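Local coordinates for protein inactive poly [ADP-ribose] polymerase RCD1 (Arabidopsis thaliana, PDB 5NGO) that is classed as an inactive poly(ADP-ribose) polymerase and is bound by a downy mildew effector that suppresses plant immunity, at residues K55-A60 and M130-L135; A65-K70 and V96-T101; L125-M130 and F175-V180. All blocks are in the same frame, centred on the assembly; numbering follows the deposited sequence.

From the N terminus, the chain runs through helix 37-57 and reaches the first half of contact 1 at 55-60. Contact 2 starts next, at 65-70 on strand 62-68, and closes at 96-101 on strand 98-102. Its loop lies wholly within the longer one that contact 1 closes at 130-135. Contact 3 starts at 125-130, before contact 1 has closed, so these two cross and share Met130. It closes last, at 175-180. Contacts 2 and 3 follow one another in series. They meet inside the central sheet, where strands 62-68 and 121-129 are neighbours. Contact 1 ties the end of the long helix to the loop leaving that sheet.

Contact 1. Residues K55-A60 and M130-L135; sequences KHRGDA and MGNMEL
Arg57 CG lies anti to the carbonyl carbon, and the chain bends at chi2 (-52°), which brings Arg57 CG and CD across the amide oxygen of Asn132. CG of Asn132 is likewise anti to its own carbonyl carbon, which sends the amide toward the arginine. The amide oxygen does the touching. Asn132 OD1 lies 3.0 Å from Arg57 CD and 3.3 Å from Arg57 CG. Asn132 OD1 is also 3.4 Å from Arg57 NE, but the angle is too poor for a hydrogen bond. The two flat groups are turned 61° apart, so they do not stack.

The arginine head finds its main partners in the 148-151 region. Arg57 NH2 bonds to Glu148 O and forms a salt bridge to Asp151 OD1. The other oxygen of Asp151 accepts from the backbone N of Asn132, so one carboxylate holds both sides of the contact. Within the helix, His56 NE2 sits 3.1 Å above the plane of the Arg57 guanidinium, offset toward its rim.

Backbone groups make the second point of contact. Gly131 N donates to Ala60 O at 2.9 Å. The N-H points off the line, with an angle of 136°. Asn61 ND2 donates to Gly131 O and adds a link across. Its backbone N donates to Asp59 OD1 and holds that side chain locally. Both glycines have positive phi. Gly58 turns the chain out of the helix, and Gly131 turns it after Met130.

This is the junction between the C-terminal end of helix 37-57 and the turn that follows strand 121-129. The centre of the contact is about 17 Å from the centre of the chain, at a margin of the ADP-ribosyltransferase-type domain, where the helix crossing one face of the central sheet gives way to strand 62-68.

Contact 2. Residues A65-K70 and V96-T101; sequences AWLPAK and VGIHLT
Leu100 forms the main bump of this contact and packs against Ala65 and Leu67. Leu100 CD2 fits between Ala65 CB and Leu67 CB, 4.0 Å from each. Leu100 CB closes on Ala65 CB at 3.8 Å. The small alanine leaves room for the leucine to lie close to the strand. Leu67 makes the next bump along. With chi1 at 180°, Leu67 CG lies anti to N, and Leu67 CD1 enters a notch between Ile98 CG2 (3.7 Å) and His99 O (3.8 Å).

The strands are held at a single antiparallel hydrogen-bonded pair, Trp66 with Thr101. Trp66 N donates to Thr101 O at 2.7 Å, and Thr101 N donates to Trp66 O at 2.8 Å. Both bonds are nearly straight. From there the strands diverge, with 123° between their directions, and Leu67 bridges to Ile98 and His99 by side-chain contacts.

These are adjacent central strands of the ADP-ribosyltransferase fold. Leu67 and His99 probably stand where active PARPs carry the histidine and tyrosine of the H-Y-E triad, consistent with an inactive enzyme.

Trp66 and Thr101 project from the other face to Ala65 and Leu67. The indole extends away from Thr101, donates from NE1 to Ala103 O and meets Phe16 edge-to-face. Thr101 OG1 bonds to Ser109 OG. The His99 ring leads away from Leu67 and is fixed through NE2 by Ser92 OG, while strand 162-165 flanks it at Ile164.

Contact 3. Residues L125-M130 and F175-V180; sequences LCRVIM and FPEFVV
Leu125 faces both Glu177 and Phe178, which makes a classic beta bulge between two antiparallel strands in the central sheet of the ADP-ribosyltransferase-type fold.

Backbone hydrogen bonds define it. Leu125 O accepts twice, from Glu177 N at 2.9 Å and from Phe178 N at 3.2 Å. Leu125 N returns a bond to Phe178 O. Beyond the bulge, Arg127 and Phe175 exchange two bonds as a hydrogen-bonded pair. Cys126 and Pro176 are the non-hydrogen-bonded pair between.

Apolar contacts flank the strands on both faces. Leu125 and Phe178 run next to each other off the same face, with Leu125 CB and Phe178 CB 4.0 Å apart. Met15 of helix 9-19 packs on Leu125, and Val12 packs on Phe178. On the opposite face, Cys126 SG rests on Pro176 CA at 3.8 Å.

A salt bridge joins Arg127 to Glu177. Arg127 runs extended from CG to NE, and Glu177 is extended beyond CG. They cross with guanidinium and carboxylate planes 52° apart. The arginine grips side-on, one nitrogen to each oxygen. Arg127 NH2 meets Glu177 OE2 at 2.9 Å. Arg127 NE reaches Glu177 OE1 at 3.0 Å, almost straight at 178°, with the oxygen in the guanidinium plane but met from above the carboxylate plane.

Contact 1. Residues K55-A60 and M130-L135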
ATOM      1  N   LYS A  55       4.080 -10.970  18.433  1.00 61.82           N
ATOM      2  CA  LYS A  55       3.822 -11.479  19.782  1.00 64.85           C
ATOM      3  C   LYS A  55       2.349 -11.821  20.018  1.00 66.41           C
ATOM      4  O   LYS A  55       2.044 -12.796  20.688  1.00 69.18           O
ATOM      5  CB  LYS A  55       4.292 -10.480  20.836  1.00 64.56           C
ATOM      6  CG  LYS A  55       5.805 -10.356  20.924  1.00 64.31           C
ATOM      7  CD  LYS A  55       6.210  -9.136  21.717  1.00 64.49           C
ATOM      8  CE  LYS A  55       7.523  -9.307  22.439  1.00 66.69           C
ATOM      9  NZ  LYS A  55       8.630  -9.954  21.676  1.00 66.76           N
ATOM     10  N   HIS A  56       1.454 -11.024  19.455  1.00 66.44           N
ATOM     11  CA  HIS A  56       0.015 -11.223  19.610  1.00 69.21           C
ATOM     12  C   HIS A  56      -0.524 -12.428  18.798  1.00 68.57           C
ATOM     13  O   HIS A  56      -1.303 -13.231  19.316  1.00 69.78           O
ATOM     14  CB  HIS A  56      -0.707  -9.911  19.244  1.00 70.05           C
ATOM     15  CG  HIS A  56      -2.187  -9.954  19.463  1.00 74.37           C
ATOM     16  ND1 HIS A  56      -2.768 -10.852  20.328  1.00 80.52           N
ATOM     17  CD2 HIS A  56      -3.202  -9.215  18.954  1.00 76.31           C
ATOM     18  CE1 HIS A  56      -4.077 -10.683  20.326  1.00 82.94           C
ATOM     19  NE2 HIS A  56      -4.367  -9.697  19.499  1.00 80.80           N
ATOM     20  N   ARG A  57      -0.098 -12.550  17.544  1.00 67.96           N
ATOM     21  CA  ARG A  57      -0.641 -13.548  16.608  1.00 69.42           C
ATOM     22  C   ARG A  57       0.275 -14.733  16.324  1.00 69.53           C
ATOM     23  O   ARG A  57      -0.197 -15.733  15.784  1.00 68.77           O
ATOM     24  CB  ARG A  57      -0.942 -12.899  15.256  1.00 69.13           C
ATOM     25  CG  ARG A  57      -1.808 -11.656  15.315  1.00 69.07           C
ATOM     26  CD  ARG A  57      -3.094 -11.850  16.086  1.00 72.65           C
ATOM     27  NE  ARG A  57      -4.064 -10.812  15.751  1.00 72.27           N
ATOM     28  CZ  ARG A  57      -5.276 -10.676  16.308  1.00 74.43           C
ATOM     29  NH1 ARG A  57      -5.685 -11.485  17.267  1.00 77.49           N
ATOM     30  NH2 ARG A  57      -6.080  -9.696  15.902  1.00 74.05           N
ATOM     31  N   GLY A  58       1.566 -14.615  16.632  1.00 67.88           N
ATOM     32  CA  GLY A  58       2.563 -15.591  16.195  1.00 68.88           C
ATOM     33  C   GLY A  58       3.331 -15.146  14.957  1.00 67.51           C
ATOM     34  O   GLY A  58       4.509 -15.458  14.820  1.00 68.16           O
ATOM     35  N   ASP A  59       2.660 -14.406  14.065  1.00 65.56           N
ATOM     36  CA  ASP A  59       3.220 -13.970  12.784  1.00 63.91           C
ATOM     37  C   ASP A  59       2.686 -12.564  12.471  1.00 59.94           C
ATOM     38  O   ASP A  59       1.465 -12.343  12.477  1.00 59.16           O
ATOM     39  CB  ASP A  59       2.788 -14.967  11.688  1.00 65.94           C
ATOM     40  CG  ASP A  59       3.498 -14.756  10.336  1.00 66.60           C
ATOM     41  OD1 ASP A  59       4.233 -13.769  10.112  1.00 65.28           O
ATOM     42  OD2 ASP A  59       3.298 -15.610   9.453  1.00 70.31           O
ATOM     43  N   ALA A  60       3.590 -11.618  12.206  1.00 56.63           N
ATOM     44  CA  ALA A  60       3.182 -10.262  11.793  1.00 53.67           C
ATOM     45  C   ALA A  60       2.583 -10.254  10.378  1.00 51.91           C
ATOM     46  O   ALA A  60       1.680  -9.463  10.082  1.00 51.37           O
ATOM     47  CB  ALA A  60       4.358  -9.294  11.877  1.00 52.03           C
ATOM     48  N   MET A 130      -0.240  -7.173   7.742  1.00 45.38           N
ATOM     49  CA  MET A 130      -1.557  -7.738   7.494  1.00 47.88           C
ATOM     50  C   MET A 130      -2.040  -8.587   8.663  1.00 51.47           C
ATOM     51  O   MET A 130      -3.246  -8.734   8.842  1.00 51.69           O
ATOM     52  CB  MET A 130      -1.550  -8.545   6.199  1.00 47.76           C
ATOM     53  CG  MET A 130      -1.504  -7.666   4.952  1.00 47.17           C
ATOM     54  SD  MET A 130      -2.815  -6.455   4.817  1.00 48.20           S
ATOM     55  CE  MET A 130      -4.281  -7.441   4.896  1.00 49.31           C
ATOM     56  N   GLY A 131      -1.102  -9.138   9.444  1.00 53.77           N
ATOM     57  CA  GLY A 131      -1.434  -9.983  10.590  1.00 58.92           C
ATOM     58  C   GLY A 131      -2.301 -11.164  10.212  1.00 61.29           C
ATOM     59  O   GLY A 131      -2.094 -11.777   9.165  1.00 62.72           O
ATOM     60  N   ASN A 132      -3.287 -11.457  11.063  1.00 63.85           N
ATOM     61  CA  ASN A 132      -4.325 -12.446  10.764  1.00 66.13           C
ATOM     62  C   ASN A 132      -5.333 -11.856   9.816  1.00 63.12           C
ATOM     63  O   ASN A 132      -6.195 -11.064  10.224  1.00 61.85           O
ATOM     64  CB  ASN A 132      -5.055 -12.885  12.031  1.00 71.17           C
ATOM     65  CG  ASN A 132      -4.268 -13.872  12.817  1.00 73.51           C
ATOM     66  OD1 ASN A 132      -4.085 -13.716  13.990  1.00 78.48           O
ATOM     67  ND2 ASN A 132      -3.831 -14.932  12.157  1.00 74.26           N
ATOM     68  N   MET A 133      -5.262 -12.266   8.555  1.00 61.68           N
ATOM     69  CA  MET A 133      -6.063 -11.649   7.508  1.00 61.12           C
ATOM     70  C   MET A 133      -7.519 -12.089   7.555  1.00 62.41           C
ATOM     71  O   MET A 133      -7.800 -13.279   7.635  1.00 63.73           O
ATOM     72  CB  MET A 133      -5.476 -11.980   6.129  1.00 61.50           C
ATOM     73  CG  MET A 133      -4.072 -11.474   5.951  1.00 59.73           C
ATOM     74  SD  MET A 133      -3.416 -11.703   4.315  1.00 61.72           S
ATOM     75  CE  MET A 133      -4.350 -10.597   3.383  1.00 59.95           C
ATOM     76  N   GLU A 134      -8.432 -11.119   7.506  1.00 62.35           N
ATOM     77  CA  GLU A 134      -9.858 -11.396   7.362  1.00 66.02           C
ATOM     78  C   GLU A 134     -10.200 -11.474   5.870  1.00 67.83           C
ATOM     79  O   GLU A 134      -9.925 -10.548   5.107  1.00 69.37           O
ATOM     80  CB  GLU A 134     -10.674 -10.276   8.004  1.00 65.95           C
ATOM     81  CG  GLU A 134     -12.162 -10.530   8.066  1.00 69.18           C
ATOM     82  CD  GLU A 134     -12.957  -9.400   8.710  1.00 69.89           C
ATOM     83  OE1 GLU A 134     -14.188  -9.350   8.496  1.00 74.58           O
ATOM     84  OE2 GLU A 134     -12.373  -8.536   9.404  1.00 67.10           O
ATOM     85  N   LEU A 135     -10.809 -12.588   5.461  1.00 70.38           N
ATOM     86  CA  LEU A 135     -11.417 -12.705   4.133  1.00 70.82           C
ATOM     87  C   LEU A 135     -12.684 -11.851   4.152  1.00 71.76           C
ATOM     88  O   LEU A 135     -13.576 -12.127   4.966  1.00 76.00           O
ATOM     89  CB  LEU A 135     -11.749 -14.169   3.807  1.00 73.12           C
ATOM     90  CG  LEU A 135     -12.381 -14.571   2.453  1.00 74.95           C
ATOM     91  CD1 LEU A 135     -11.820 -13.741   1.294  1.00 72.41           C
ATOM     92  CD2 LEU A 135     -12.294 -16.087   2.207  1.00 77.65           C
TER

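Contact 2. Residues A65-K70 and V96-T101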
ATOM      1  N   ALA A  65       2.813  -3.990  -0.707  1.00 39.84           N
ATOM      2  CA  ALA A  65       1.588  -3.643  -1.420  1.00 39.43           C
ATOM      3  C   ALA A  65       1.722  -2.268  -2.053  1.00 38.06           C
ATOM      4  O   ALA A  65       2.518  -1.453  -1.593  1.00 38.58           O
ATOM      5  CB  ALA A  65       0.413  -3.672  -0.451  1.00 40.47           C
ATOM      6  N   TRP A  66       0.952  -2.023  -3.106  1.00 37.90           N
ATOM      7  CA  TRP A  66       1.046  -0.800  -3.880  1.00 37.41           C
ATOM      8  C   TRP A  66      -0.085   0.146  -3.494  1.00 39.25           C
ATOM      9  O   TRP A  66      -1.250  -0.275  -3.374  1.00 41.62           O
ATOM     10  CB  TRP A  66       0.950  -1.071  -5.372  1.00 36.92           C
ATOM     11  CG  TRP A  66       2.011  -1.964  -5.901  1.00 36.09           C
ATOM     12  CD1 TRP A  66       1.915  -3.288  -6.164  1.00 36.42           C
ATOM     13  CD2 TRP A  66       3.345  -1.588  -6.241  1.00 35.22           C
ATOM     14  NE1 TRP A  66       3.100  -3.774  -6.629  1.00 38.01           N
ATOM     15  CE2 TRP A  66       4.003  -2.745  -6.683  1.00 37.66           C
ATOM     16  CE3 TRP A  66       4.051  -0.383  -6.213  1.00 35.07           C
ATOM     17  CZ2 TRP A  66       5.333  -2.737  -7.107  1.00 37.54           C
ATOM     18  CZ3 TRP A  66       5.357  -0.364  -6.609  1.00 35.36           C
ATOM     19  CH2 TRP A  66       5.992  -1.543  -7.058  1.00 36.62           C
ATOM     20  N   LEU A  67       0.277   1.409  -3.278  1.00 38.57           N
ATOM     21  CA  LEU A  67      -0.663   2.458  -2.937  1.00 39.32           C
ATOM     22  C   LEU A  67      -0.650   3.527  -4.033  1.00 38.76           C
ATOM     23  O   LEU A  67       0.376   4.182  -4.233  1.00 39.21           O
ATOM     24  CB  LEU A  67      -0.248   3.090  -1.586  1.00 38.38           C
ATOM     25  CG  LEU A  67      -1.132   4.226  -1.067  1.00 39.13           C
ATOM     26  CD1 LEU A  67      -2.572   3.766  -0.827  1.00 39.30           C
ATOM     27  CD2 LEU A  67      -0.535   4.746   0.245  1.00 39.34           C
ATOM     28  N   PRO A  68      -1.758   3.727  -4.747  1.00 41.07           N
ATOM     29  CA  PRO A  68      -1.817   4.834  -5.711  1.00 42.21           C
ATOM     30  C   PRO A  68      -1.654   6.169  -5.045  1.00 45.21           C
ATOM     31  O   PRO A  68      -2.259   6.397  -3.966  1.00 46.06           O
ATOM     32  CB  PRO A  68      -3.204   4.706  -6.330  1.00 42.70           C
ATOM     33  CG  PRO A  68      -3.668   3.294  -6.013  1.00 42.75           C
ATOM     34  CD  PRO A  68      -2.989   2.906  -4.771  1.00 41.67           C
ATOM     35  N   ALA A  69      -0.828   7.038  -5.622  1.00 47.34           N
ATOM     36  CA  ALA A  69      -0.568   8.350  -5.040  1.00 50.88           C
ATOM     37  C   ALA A  69      -0.651   9.428  -6.106  1.00 54.91           C
ATOM     38  O   ALA A  69      -1.127   9.179  -7.209  1.00 54.52           O
ATOM     39  CB  ALA A  69       0.803   8.342  -4.373  1.00 51.47           C
ATOM     40  N   LYS A  70      -0.215  10.628  -5.771  1.00 59.41           N
ATOM     41  CA  LYS A  70      -0.089  11.729  -6.708  1.00 63.45           C
ATOM     42  C   LYS A  70       1.057  12.594  -6.230  1.00 64.69           C
ATOM     43  O   LYS A  70       1.398  12.560  -5.036  1.00 62.99           O
ATOM     44  CB  LYS A  70      -1.391  12.523  -6.809  1.00 65.99           C
ATOM     45  CG  LYS A  70      -1.962  12.916  -5.452  1.00 66.91           C
ATOM     46  CD  LYS A  70      -3.322  13.538  -5.608  1.00 70.78           C
ATOM     47  CE  LYS A  70      -4.199  13.321  -4.369  1.00 72.06           C
ATOM     48  NZ  LYS A  70      -5.536  13.952  -4.551  1.00 73.85           N
ATOM     49  N   VAL A  96     -14.541   0.727   4.219  1.00 71.34           N
ATOM     50  CA  VAL A  96     -13.799   1.987   4.258  1.00 68.04           C
ATOM     51  C   VAL A  96     -12.489   1.799   5.013  1.00 65.06           C
ATOM     52  O   VAL A  96     -12.453   1.311   6.138  1.00 68.24           O
ATOM     53  CB  VAL A  96     -14.621   3.120   4.921  1.00 70.93           C
ATOM     54  CG1 VAL A  96     -14.044   4.484   4.568  1.00 70.29           C
ATOM     55  CG2 VAL A  96     -16.104   3.020   4.540  1.00 73.92           C
ATOM     56  N   GLY A  97     -11.402   2.186   4.368  1.00 61.81           N
ATOM     57  CA  GLY A  97     -10.060   2.142   4.962  1.00 59.58           C
ATOM     58  C   GLY A  97      -9.058   2.682   3.958  1.00 57.15           C
ATOM     59  O   GLY A  97      -9.418   3.485   3.073  1.00 57.92           O
ATOM     60  N   ILE A  98      -7.806   2.227   4.036  1.00 54.26           N
ATOM     61  CA  ILE A  98      -6.852   2.444   2.943  1.00 52.52           C
ATOM     62  C   ILE A  98      -6.852   1.179   2.096  1.00 50.45           C
ATOM     63  O   ILE A  98      -6.684   0.078   2.621  1.00 51.97           O
ATOM     64  CB  ILE A  98      -5.429   2.829   3.444  1.00 53.27           C
ATOM     65  CG1 ILE A  98      -5.430   4.209   4.109  1.00 56.52           C
ATOM     66  CG2 ILE A  98      -4.383   2.839   2.320  1.00 50.94           C
ATOM     67  CD1 ILE A  98      -6.032   4.212   5.483  1.00 58.58           C
ATOM     68  N   HIS A  99      -7.059   1.340   0.784  1.00 49.54           N
ATOM     69  CA  HIS A  99      -7.078   0.226  -0.172  1.00 49.41           C
ATOM     70  C   HIS A  99      -5.722   0.155  -0.853  1.00 45.71           C
ATOM     71  O   HIS A  99      -5.253   1.155  -1.442  1.00 48.01           O
ATOM     72  CB  HIS A  99      -8.163   0.448  -1.220  1.00 52.30           C
ATOM     73  CG  HIS A  99      -9.551   0.296  -0.677  1.00 55.84           C
ATOM     74  ND1 HIS A  99      -9.989   0.965   0.443  1.00 57.27           N
ATOM     75  CD2 HIS A  99     -10.606  -0.433  -1.113  1.00 58.26           C
ATOM     76  CE1 HIS A  99     -11.247   0.656   0.684  1.00 60.31           C
ATOM     77  NE2 HIS A  99     -11.645  -0.200  -0.241  1.00 61.07           N
ATOM     78  N   LEU A 100      -5.075  -1.005  -0.766  1.00 43.45           N
ATOM     79  CA  LEU A 100      -3.808  -1.233  -1.438  1.00 41.94           C
ATOM     80  C   LEU A 100      -3.914  -2.443  -2.328  1.00 42.47           C
ATOM     81  O   LEU A 100      -4.722  -3.332  -2.086  1.00 45.52           O
ATOM     82  CB  LEU A 100      -2.669  -1.450  -0.439  1.00 40.84           C
ATOM     83  CG  LEU A 100      -2.415  -0.344   0.561  1.00 40.76           C
ATOM     84  CD1 LEU A 100      -3.097  -0.687   1.896  1.00 42.62           C
ATOM     85  CD2 LEU A 100      -0.936  -0.126   0.768  1.00 39.94           C
ATOM     86  N   THR A 101      -3.044  -2.469  -3.336  1.00 42.26           N
ATOM     87  CA  THR A 101      -3.028  -3.532  -4.298  1.00 42.88           C
ATOM     88  C   THR A 101      -1.893  -4.501  -3.942  1.00 42.82           C
ATOM     89  O   THR A 101      -0.818  -4.084  -3.491  1.00 41.50           O
ATOM     90  CB  THR A 101      -2.835  -2.969  -5.701  1.00 43.62           C
ATOM     91  OG1 THR A 101      -3.941  -2.135  -6.071  1.00 45.00           O
ATOM     92  CG2 THR A 101      -2.615  -4.081  -6.700  1.00 45.15           C
TER

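Contact 3. Residues L125-M130 and F175-V180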
ATOM      1  N   LEU A 125       5.238   1.937  -3.076  1.00 38.51           N
ATOM      2  CA  LEU A 125       5.368   0.585  -2.535  1.00 38.53           C
ATOM      3  C   LEU A 125       5.455   0.689  -1.006  1.00 37.17           C
ATOM      4  O   LEU A 125       6.336   1.369  -0.479  1.00 36.65           O
ATOM      5  CB  LEU A 125       6.587  -0.165  -3.063  1.00 38.48           C
ATOM      6  CG  LEU A 125       6.688  -1.639  -2.654  1.00 38.28           C
ATOM      7  CD1 LEU A 125       5.571  -2.416  -3.284  1.00 39.24           C
ATOM      8  CD2 LEU A 125       7.980  -2.277  -3.102  1.00 38.47           C
ATOM      9  N   CYS A 126       4.544  -0.006  -0.327  1.00 36.16           N
ATOM     10  CA  CYS A 126       4.465  -0.005   1.136  1.00 36.99           C
ATOM     11  C   CYS A 126       4.732  -1.378   1.740  1.00 36.03           C
ATOM     12  O   CYS A 126       4.477  -2.404   1.105  1.00 34.80           O
ATOM     13  CB  CYS A 126       3.070   0.387   1.574  1.00 37.88           C
ATOM     14  SG  CYS A 126       2.537   2.013   1.069  1.00 41.17           S
ATOM     15  N   ARG A 127       5.252  -1.366   2.958  1.00 35.80           N
ATOM     16  CA  ARG A 127       5.214  -2.540   3.829  1.00 37.41           C
ATOM     17  C   ARG A 127       3.906  -2.440   4.589  1.00 36.16           C
ATOM     18  O   ARG A 127       3.577  -1.376   5.097  1.00 37.31           O
ATOM     19  CB  ARG A 127       6.353  -2.524   4.837  1.00 39.60           C
ATOM     20  CG  ARG A 127       7.724  -2.288   4.259  1.00 40.98           C
ATOM     21  CD  ARG A 127       8.803  -2.728   5.218  1.00 42.65           C
ATOM     22  NE  ARG A 127      10.116  -2.247   4.821  1.00 43.83           N
ATOM     23  CZ  ARG A 127      11.224  -2.367   5.555  1.00 44.47           C
ATOM     24  NH1 ARG A 127      11.200  -2.969   6.742  1.00 45.12           N
ATOM     25  NH2 ARG A 127      12.382  -1.923   5.067  1.00 44.37           N
ATOM     26  N   VAL A 128       3.153  -3.532   4.627  1.00 37.01           N
ATOM     27  CA  VAL A 128       1.882  -3.588   5.329  1.00 38.91           C
ATOM     28  C   VAL A 128       1.909  -4.763   6.288  1.00 40.35           C
ATOM     29  O   VAL A 128       2.249  -5.888   5.901  1.00 40.54           O
ATOM     30  CB  VAL A 128       0.690  -3.769   4.371  1.00 39.32           C
ATOM     31  CG1 VAL A 128      -0.621  -3.684   5.128  1.00 39.73           C
ATOM     32  CG2 VAL A 128       0.745  -2.745   3.246  1.00 40.23           C
ATOM     33  N   ILE A 129       1.533  -4.489   7.534  1.00 41.63           N
ATOM     34  CA  ILE A 129       1.332  -5.525   8.546  1.00 42.94           C
ATOM     35  C   ILE A 129      -0.096  -6.024   8.393  1.00 43.33           C
ATOM     36  O   ILE A 129      -1.048  -5.385   8.842  1.00 41.32           O
ATOM     37  CB  ILE A 129       1.544  -4.978   9.959  1.00 43.44           C
ATOM     38  CG1 ILE A 129       2.988  -4.482  10.124  1.00 44.22           C
ATOM     39  CG2 ILE A 129       1.234  -6.044  11.004  1.00 45.05           C
ATOM     40  CD1 ILE A 129       3.183  -3.571  11.331  1.00 44.63           C
ATOM     41  N   MET A 130      -0.240  -7.173   7.742  1.00 45.38           N
ATOM     42  CA  MET A 130      -1.557  -7.738   7.494  1.00 47.88           C
ATOM     43  C   MET A 130      -2.040  -8.587   8.663  1.00 51.47           C
ATOM     44  O   MET A 130      -3.246  -8.734   8.842  1.00 51.69           O
ATOM     45  CB  MET A 130      -1.550  -8.545   6.199  1.00 47.76           C
ATOM     46  CG  MET A 130      -1.504  -7.666   4.952  1.00 47.17           C
ATOM     47  SD  MET A 130      -2.815  -6.455   4.817  1.00 48.20           S
ATOM     48  CE  MET A 130      -4.281  -7.441   4.896  1.00 49.31           C
ATOM     49  N   PHE A 175       3.981   1.223   6.195  1.00 38.06           N
ATOM     50  CA  PHE A 175       5.160   2.053   6.007  1.00 37.98           C
ATOM     51  C   PHE A 175       5.385   2.294   4.500  1.00 37.86           C
ATOM     52  O   PHE A 175       5.782   1.375   3.792  1.00 35.83           O
ATOM     53  CB  PHE A 175       6.404   1.424   6.629  1.00 38.32           C
ATOM     54  CG  PHE A 175       7.652   2.203   6.370  1.00 37.93           C
ATOM     55  CD1 PHE A 175       7.820   3.473   6.887  1.00 38.10           C
ATOM     56  CD2 PHE A 175       8.652   1.678   5.568  1.00 39.47           C
ATOM     57  CE1 PHE A 175       8.973   4.204   6.639  1.00 39.15           C
ATOM     58  CE2 PHE A 175       9.819   2.404   5.306  1.00 39.58           C
ATOM     59  CZ  PHE A 175       9.974   3.661   5.833  1.00 39.22           C
ATOM     60  N   PRO A 176       5.131   3.526   4.014  1.00 39.16           N
ATOM     61  CA  PRO A 176       5.478   3.896   2.641  1.00 38.58           C
ATOM     62  C   PRO A 176       6.953   3.956   2.442  1.00 38.17           C
ATOM     63  O   PRO A 176       7.599   4.688   3.134  1.00 39.86           O
ATOM     64  CB  PRO A 176       4.847   5.290   2.461  1.00 40.00           C
ATOM     65  CG  PRO A 176       4.148   5.607   3.717  1.00 41.00           C
ATOM     66  CD  PRO A 176       4.599   4.669   4.771  1.00 39.84           C
ATOM     67  N   GLU A 177       7.488   3.177   1.524  1.00 38.70           N
ATOM     68  CA  GLU A 177       8.929   3.037   1.415  1.00 40.59           C
ATOM     69  C   GLU A 177       9.518   3.519   0.116  1.00 39.91           C
ATOM     70  O   GLU A 177      10.568   4.142   0.113  1.00 43.81           O
ATOM     71  CB  GLU A 177       9.324   1.571   1.643  1.00 42.49           C
ATOM     72  CG  GLU A 177      10.813   1.400   1.902  1.00 44.13           C
ATOM     73  CD  GLU A 177      11.218   0.066   2.339  1.00 45.03           C
ATOM     74  OE1 GLU A 177      10.424  -0.885   2.206  1.00 46.53           O
ATOM     75  OE2 GLU A 177      12.368  -0.066   2.808  1.00 46.60           O
ATOM     76  N   PHE A 178       8.869   3.207  -1.001  1.00 37.37           N
ATOM     77  CA  PHE A 178       9.396   3.489  -2.335  1.00 36.93           C
ATOM     78  C   PHE A 178       8.357   4.219  -3.184  1.00 36.64           C
ATOM     79  O   PHE A 178       7.177   3.956  -3.044  1.00 34.43           O
ATOM     80  CB  PHE A 178       9.774   2.225  -3.049  1.00 35.69           C
ATOM     81  CG  PHE A 178      10.896   1.436  -2.418  1.00 35.05           C
ATOM     82  CD1 PHE A 178      10.633   0.483  -1.469  1.00 36.30           C
ATOM     83  CD2 PHE A 178      12.183   1.545  -2.912  1.00 36.16           C
ATOM     84  CE1 PHE A 178      11.687  -0.280  -0.913  1.00 36.23           C
ATOM     85  CE2 PHE A 178      13.220   0.807  -2.395  1.00 36.48           C
ATOM     86  CZ  PHE A 178      12.994  -0.136  -1.399  1.00 35.88           C
ATOM     87  N   VAL A 179       8.815   5.147  -4.020  1.00 39.08           N
ATOM     88  CA  VAL A 179       7.980   5.805  -5.010  1.00 40.87           C
ATOM     89  C   VAL A 179       8.438   5.395  -6.404  1.00 40.97           C
ATOM     90  O   VAL A 179       9.624   5.528  -6.736  1.00 43.30           O
ATOM     91  CB  VAL A 179       8.051   7.343  -4.916  1.00 44.30           C
ATOM     92  CG1 VAL A 179       7.146   7.981  -5.952  1.00 44.73           C
ATOM     93  CG2 VAL A 179       7.640   7.804  -3.520  1.00 45.75           C
ATOM     94  N   VAL A 180       7.496   4.915  -7.218  1.00 41.44           N
ATOM     95  CA  VAL A 180       7.760   4.551  -8.601  1.00 42.73           C
ATOM     96  C   VAL A 180       7.081   5.589  -9.479  1.00 43.68           C
ATOM     97  O   VAL A 180       5.859   5.759  -9.393  1.00 44.71           O
ATOM     98  CB  VAL A 180       7.206   3.140  -8.925  1.00 42.65           C
ATOM     99  CG1 VAL A 180       7.386   2.825 -10.414  1.00 43.56           C
ATOM    100  CG2 VAL A 180       7.913   2.087  -8.087  1.00 41.36           C
TER